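Local coordinates for protein oxidoreductase (Methanosarcina mazei, PDB 3KA7) that binds flavin-adenine dinucleotide and probably acts as an oxidoreductase of the flavin-containing amine oxidase family, at residues A[280-293]-A[323-335]. Residues are numbered along the deposited sequence; the frame is centred on the assembly and turned at random.
Sequences AGIKICLAADEPLV and PGKHLTMCHQYVA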
loop_
_atom_site.group_PDB
_atom_site.type_symbol
_atom_site.label_atom_id
_atom_site.label_comp_id
_atom_site.label_asym_id
_atom_site.label_seq_id
_atom_site.Cartn_x
_atom_site.Cartn_y
_atom_site.Cartn_z
ATOM N N ALA A 280 9.827 -4.240 -0.792
ATOM C CA ALA A 280 9.856 -4.741 -2.173
ATOM C C ALA A 280 8.897 -5.910 -2.358
ATOM O O ALA A 280 8.535 -6.607 -1.399
ATOM C CB ALA A 280 11.274 -5.178 -2.543
ATOM N N GLY A 281 8.487 -6.139 -3.596
ATOM C CA GLY A 281 7.586 -7.254 -3.864
ATOM C C GLY A 281 7.477 -7.506 -5.352
ATOM O O GLY A 281 7.896 -6.689 -6.173
ATOM N N ILE A 282 6.905 -8.652 -5.689
ATOM C CA ILE A 282 6.635 -8.997 -7.075
ATOM C C ILE A 282 5.155 -9.317 -7.241
ATOM O O ILE A 282 4.588 -10.048 -6.443
ATOM C CB ILE A 282 7.448 -10.203 -7.518
ATOM C CG1 ILE A 282 8.935 -9.862 -7.558
ATOM C CG2 ILE A 282 6.957 -10.688 -8.883
ATOM C CD1 ILE A 282 9.808 -11.099 -7.423
ATOM N N LYS A 283 4.555 -8.743 -8.279
ATOM C CA LYS A 283 3.148 -8.926 -8.607
ATOM C C LYS A 283 3.054 -9.766 -9.884
ATOM O O LYS A 283 3.670 -9.426 -10.896
ATOM C CB LYS A 283 2.505 -7.553 -8.838
ATOM C CG LYS A 283 1.087 -7.609 -9.395
ATOM C CD LYS A 283 0.424 -6.225 -9.466
ATOM C CE LYS A 283 1.362 -5.161 -10.011
ATOM N NZ LYS A 283 0.600 -3.909 -10.302
ATOM N N ILE A 284 2.307 -10.865 -9.822
ATOM C CA ILE A 284 2.075 -11.703 -10.991
ATOM C C ILE A 284 0.612 -11.577 -11.378
ATOM O O ILE A 284 -0.264 -11.929 -10.588
ATOM C CB ILE A 284 2.427 -13.181 -10.711
ATOM C CG1 ILE A 284 3.908 -13.307 -10.323
ATOM C CG2 ILE A 284 2.077 -14.064 -11.929
ATOM C CD1 ILE A 284 4.308 -14.720 -9.920
ATOM N N CYS A 285 0.350 -11.074 -12.582
ATOM C CA CYS A 285 -1.025 -10.890 -13.070
ATOM C C CYS A 285 -1.393 -12.053 -13.986
ATOM O O CYS A 285 -0.644 -12.377 -14.899
ATOM C CB CYS A 285 -1.139 -9.582 -13.850
ATOM S SG CYS A 285 -0.728 -8.112 -12.833
ATOM N N LEU A 286 -2.543 -12.674 -13.723
ATOM C CA LEU A 286 -2.990 -13.836 -14.497
ATOM C C LEU A 286 -4.212 -13.465 -15.308
ATOM O O LEU A 286 -5.101 -12.778 -14.815
ATOM C CB LEU A 286 -3.346 -14.999 -13.562
ATOM C CG LEU A 286 -2.299 -15.391 -12.512
ATOM C CD1 LEU A 286 -2.820 -16.519 -11.630
ATOM C CD2 LEU A 286 -0.958 -15.778 -13.155
ATOM N N ALA A 287 -4.244 -13.915 -16.559
ATOM C CA ALA A 287 -5.429 -13.785 -17.379
ATOM C C ALA A 287 -6.165 -15.112 -17.221
ATOM O O ALA A 287 -5.771 -16.108 -17.803
ATOM C CB ALA A 287 -5.034 -13.550 -18.825
ATOM N N ALA A 288 -7.198 -15.141 -16.392
ATOM C CA ALA A 288 -7.846 -16.410 -16.069
ATOM C C ALA A 288 -9.075 -16.650 -16.942
ATOM O O ALA A 288 -9.828 -15.732 -17.200
ATOM C CB ALA A 288 -8.220 -16.450 -14.588
ATOM N N ASP A 289 -9.271 -17.897 -17.375
ATOM C CA ASP A 289 -10.436 -18.267 -18.192
ATOM C C ASP A 289 -11.578 -18.790 -17.318
ATOM O O ASP A 289 -12.630 -19.211 -17.829
ATOM C CB ASP A 289 -10.046 -19.344 -19.198
ATOM C CG ASP A 289 -8.902 -18.922 -20.073
ATOM O OD1 ASP A 289 -9.145 -18.144 -21.010
ATOM O OD2 ASP A 289 -7.757 -19.357 -19.815
ATOM N N GLU A 290 -11.361 -18.758 -16.006
ATOM C CA GLU A 290 -12.348 -19.176 -15.024
ATOM C C GLU A 290 -11.967 -18.510 -13.705
ATOM O O GLU A 290 -10.825 -18.109 -13.537
ATOM C CB GLU A 290 -12.313 -20.692 -14.857
ATOM C CG GLU A 290 -10.981 -21.230 -14.323
ATOM C CD GLU A 290 -10.978 -22.737 -14.177
ATOM O OE1 GLU A 290 -11.996 -23.291 -13.702
ATOM O OE2 GLU A 290 -9.959 -23.370 -14.525
ATOM N N PRO A 291 -12.922 -18.374 -12.774
ATOM C CA PRO A 291 -12.566 -17.807 -11.474
ATOM C C PRO A 291 -11.500 -18.649 -10.762
ATOM O O PRO A 291 -11.550 -19.880 -10.794
ATOM C CB PRO A 291 -13.890 -17.843 -10.699
ATOM C CG PRO A 291 -14.944 -17.912 -11.736
ATOM C CD PRO A 291 -14.360 -18.675 -12.883
ATOM N N LEU A 292 -10.524 -17.987 -10.138
ATOM C CA LEU A 292 -9.507 -18.693 -9.377
ATOM C C LEU A 292 -9.706 -18.446 -7.886
ATOM O O LEU A 292 -9.512 -19.354 -7.080
ATOM C CB LEU A 292 -8.096 -18.273 -9.822
ATOM C CG LEU A 292 -7.768 -18.515 -11.295
ATOM C CD1 LEU A 292 -6.402 -17.912 -11.654
ATOM C CD2 LEU A 292 -7.813 -20.001 -11.646
ATOM N N VAL A 293 -10.112 -17.224 -7.532
ATOM C CA VAL A 293 -10.420 -16.861 -6.136
ATOM C C VAL A 293 -11.906 -17.016 -5.844
ATOM O O VAL A 293 -12.298 -17.546 -4.801
ATOM C CB VAL A 293 -10.015 -15.412 -5.834
ATOM C CG1 VAL A 293 -10.421 -15.002 -4.408
ATOM C CG2 VAL A 293 -8.529 -15.249 -6.039
ATOM N N PRO A 323 -14.423 -9.848 -21.864
ATOM C CA PRO A 323 -15.520 -10.788 -21.648
ATOM C C PRO A 323 -15.021 -12.221 -21.426
ATOM O O PRO A 323 -14.146 -12.700 -22.152
ATOM C CB PRO A 323 -16.312 -10.696 -22.965
ATOM C CG PRO A 323 -16.067 -9.298 -23.434
ATOM C CD PRO A 323 -14.634 -9.009 -23.057
ATOM N N GLY A 324 -15.557 -12.886 -20.409
ATOM C CA GLY A 324 -15.208 -14.280 -20.135
ATOM C C GLY A 324 -13.811 -14.467 -19.567
ATOM O O GLY A 324 -13.231 -15.557 -19.645
ATOM N N LYS A 325 -13.249 -13.399 -19.013
ATOM C CA LYS A 325 -11.937 -13.503 -18.382
ATOM C C LYS A 325 -12.012 -12.920 -16.983
ATOM O O LYS A 325 -12.835 -12.044 -16.716
ATOM C CB LYS A 325 -10.872 -12.745 -19.190
ATOM C CG LYS A 325 -10.573 -13.330 -20.571
ATOM C CD LYS A 325 -10.183 -14.792 -20.485
ATOM C CE LYS A 325 -10.045 -15.412 -21.873
ATOM N NZ LYS A 325 -8.933 -14.798 -22.657
ATOM N N HIS A 326 -11.167 -13.420 -16.088
ATOM C CA HIS A 326 -10.974 -12.775 -14.792
ATOM C C HIS A 326 -9.537 -12.268 -14.702
ATOM O O HIS A 326 -8.631 -12.816 -15.333
ATOM C CB HIS A 326 -11.256 -13.736 -13.630
ATOM C CG HIS A 326 -12.701 -13.813 -13.245
ATOM N ND1 HIS A 326 -13.376 -12.755 -12.674
ATOM C CD2 HIS A 326 -13.603 -14.818 -13.358
ATOM C CE1 HIS A 326 -14.630 -13.102 -12.450
ATOM N NE2 HIS A 326 -14.792 -14.354 -12.846
ATOM N N LEU A 327 -9.349 -11.206 -13.931
ATOM C CA LEU A 327 -8.012 -10.705 -13.627
ATOM C C LEU A 327 -7.673 -11.161 -12.226
ATOM O O LEU A 327 -8.304 -10.727 -11.264
ATOM C CB LEU A 327 -7.994 -9.182 -13.689
ATOM C CG LEU A 327 -6.697 -8.467 -13.287
ATOM C CD1 LEU A 327 -5.465 -9.035 -14.032
ATOM C CD2 LEU A 327 -6.834 -6.958 -13.494
ATOM N N THR A 328 -6.686 -12.033 -12.118
ATOM C CA THR A 328 -6.269 -12.558 -10.825
ATOM C C THR A 328 -4.836 -12.103 -10.603
ATOM O O THR A 328 -3.960 -12.370 -11.434
ATOM C CB THR A 328 -6.338 -14.080 -10.815
ATOM O OG1 THR A 328 -7.647 -14.495 -11.235
ATOM C CG2 THR A 328 -6.038 -14.639 -9.412
HETATM N N MSE A 329 -4.611 -11.393 -9.497
HETATM C CA MSE A 329 -3.288 -10.834 -9.195
HETATM C C MSE A 329 -2.712 -11.396 -7.899
HETATM O O MSE A 329 -3.399 -11.464 -6.881
HETATM C CB MSE A 329 -3.336 -9.305 -9.167
HETATM C CG MSE A 329 -3.727 -8.715 -10.519
HETATM SE SE MSE A 329 -3.682 -6.785 -10.539
HETATM C CE MSE A 329 -5.088 -6.412 -9.308
ATOM N N CYS A 330 -1.444 -11.793 -7.961
ATOM C CA CYS A 330 -0.747 -12.441 -6.861
ATOM C C CYS A 330 0.367 -11.540 -6.347
ATOM O O CYS A 330 1.019 -10.862 -7.133
ATOM C CB CYS A 330 -0.103 -13.734 -7.349
ATOM S SG CYS A 330 -1.240 -14.807 -8.279
ATOM N N HIS A 331 0.597 -11.558 -5.039
ATOM C CA HIS A 331 1.713 -10.800 -4.455
ATOM C C HIS A 331 2.684 -11.697 -3.710
ATOM O O HIS A 331 2.275 -12.599 -2.964
ATOM C CB HIS A 331 1.234 -9.744 -3.464
ATOM C CG HIS A 331 2.330 -8.822 -3.021
ATOM N ND1 HIS A 331 2.922 -7.913 -3.874
ATOM C CD2 HIS A 331 2.978 -8.705 -1.837
ATOM C CE1 HIS A 331 3.877 -7.263 -3.229
ATOM N NE2 HIS A 331 3.926 -7.719 -1.988
ATOM N N GLN A 332 3.970 -11.431 -3.889
ATOM C CA GLN A 332 4.970 -12.057 -3.050
ATOM C C GLN A 332 5.953 -11.018 -2.509
ATOM O O GLN A 332 6.495 -10.195 -3.258
ATOM C CB GLN A 332 5.688 -13.185 -3.798
ATOM C CG GLN A 332 6.482 -12.726 -5.016
ATOM C CD GLN A 332 6.939 -13.886 -5.901
ATOM O OE1 GLN A 332 8.099 -14.322 -5.829
ATOM N NE2 GLN A 332 6.043 -14.373 -6.743
ATOM N N TYR A 333 6.133 -11.038 -1.194
ATOM C CA TYR A 333 7.170 -10.287 -0.516
ATOM C C TYR A 333 8.539 -10.642 -1.097
ATOM O O TYR A 333 8.798 -11.803 -1.372
ATOM C CB TYR A 333 7.135 -10.668 0.976
ATOM C CG TYR A 333 8.409 -10.414 1.758
ATOM C CD1 TYR A 333 8.752 -9.134 2.157
ATOM C CD2 TYR A 333 9.261 -11.461 2.108
ATOM C CE1 TYR A 333 9.915 -8.894 2.876
ATOM C CE2 TYR A 333 10.425 -11.229 2.841
ATOM C CZ TYR A 333 10.739 -9.941 3.218
ATOM O OH TYR A 333 11.881 -9.675 3.946
ATOM N N VAL A 334 9.396 -9.638 -1.283
ATOM C CA VAL A 334 10.809 -9.859 -1.630
ATOM C C VAL A 334 11.685 -9.206 -0.566
ATOM O O VAL A 334 11.562 -8.007 -0.298
ATOM C CB VAL A 334 11.167 -9.279 -3.034
ATOM C CG1 VAL A 334 12.650 -9.442 -3.354
ATOM C CG2 VAL A 334 10.349 -9.963 -4.101
ATOM N N ALA A 335 12.554 -10.007 0.043
ATOM C CA ALA A 335 13.513 -9.497 1.036
ATOM C C ALA A 335 14.553 -8.609 0.345
ATOM O O ALA A 335 14.940 -8.870 -0.793
ATOM C CB ALA A 335 14.186 -10.672 1.731
HETATM O O HOH W 1 10.173 -6.067 1.540
HETATM O O HOH W 2 -13.871 -18.109 -20.143
#
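Cys285 and Met329 meet on one face of a strand pair, and their torsions set the contact. SG of Cys285 lies beside its own backbone N (chi1 -60°), and CG of Met329 does the same (chi1 -62°). This brings Cys285 SG to 3.8 Å from Met329 CG. Met329 is a selenomethionine, and its chain then bends at chi3, about the CG-SE bond. Strands 280-288 and 326-334 run antiparallel. Paired backbone hydrogen bonds join Ile282 to Gln332, Ile284 to Cys330, Leu286 to Thr328 and Ala288 to His326. Leu286 N to Thr328 O is short, at 2.7 Å. On the face opposite Cys285, CD1 of Ile282 packs on CG2 of Val334 at 3.6 Å. Leu292 crosses Thr328 at about a right angle, with Leu292 CD1 3.7 Å from Thr328 OG1. Thr328 OG1 is hydrogen-bonded to Glu312 OE2. CG of Pro291 rests 3.7 Å from NE2 of His326, whose ND1 is hydrogen-bonded to Thr314 OG1. Beyond the strands, Asp289 and Lys325 lie side by side, and their salt bridge is long (OD1 to NZ 3.7 Å). Replacing Lys325 by an alanine would probably cost Asp289 this distant positive charge and the aliphatic CD and CE packed beside its OD1. Lys283 shares the Cys285 face, comes near the bound FAD, and its NZ is hydrogen-bonded to Gly52 O. The pair forms inner strands of the mixed sheet beside the flavin, consistent with the substrate domain of amine oxidase-type flavoproteins.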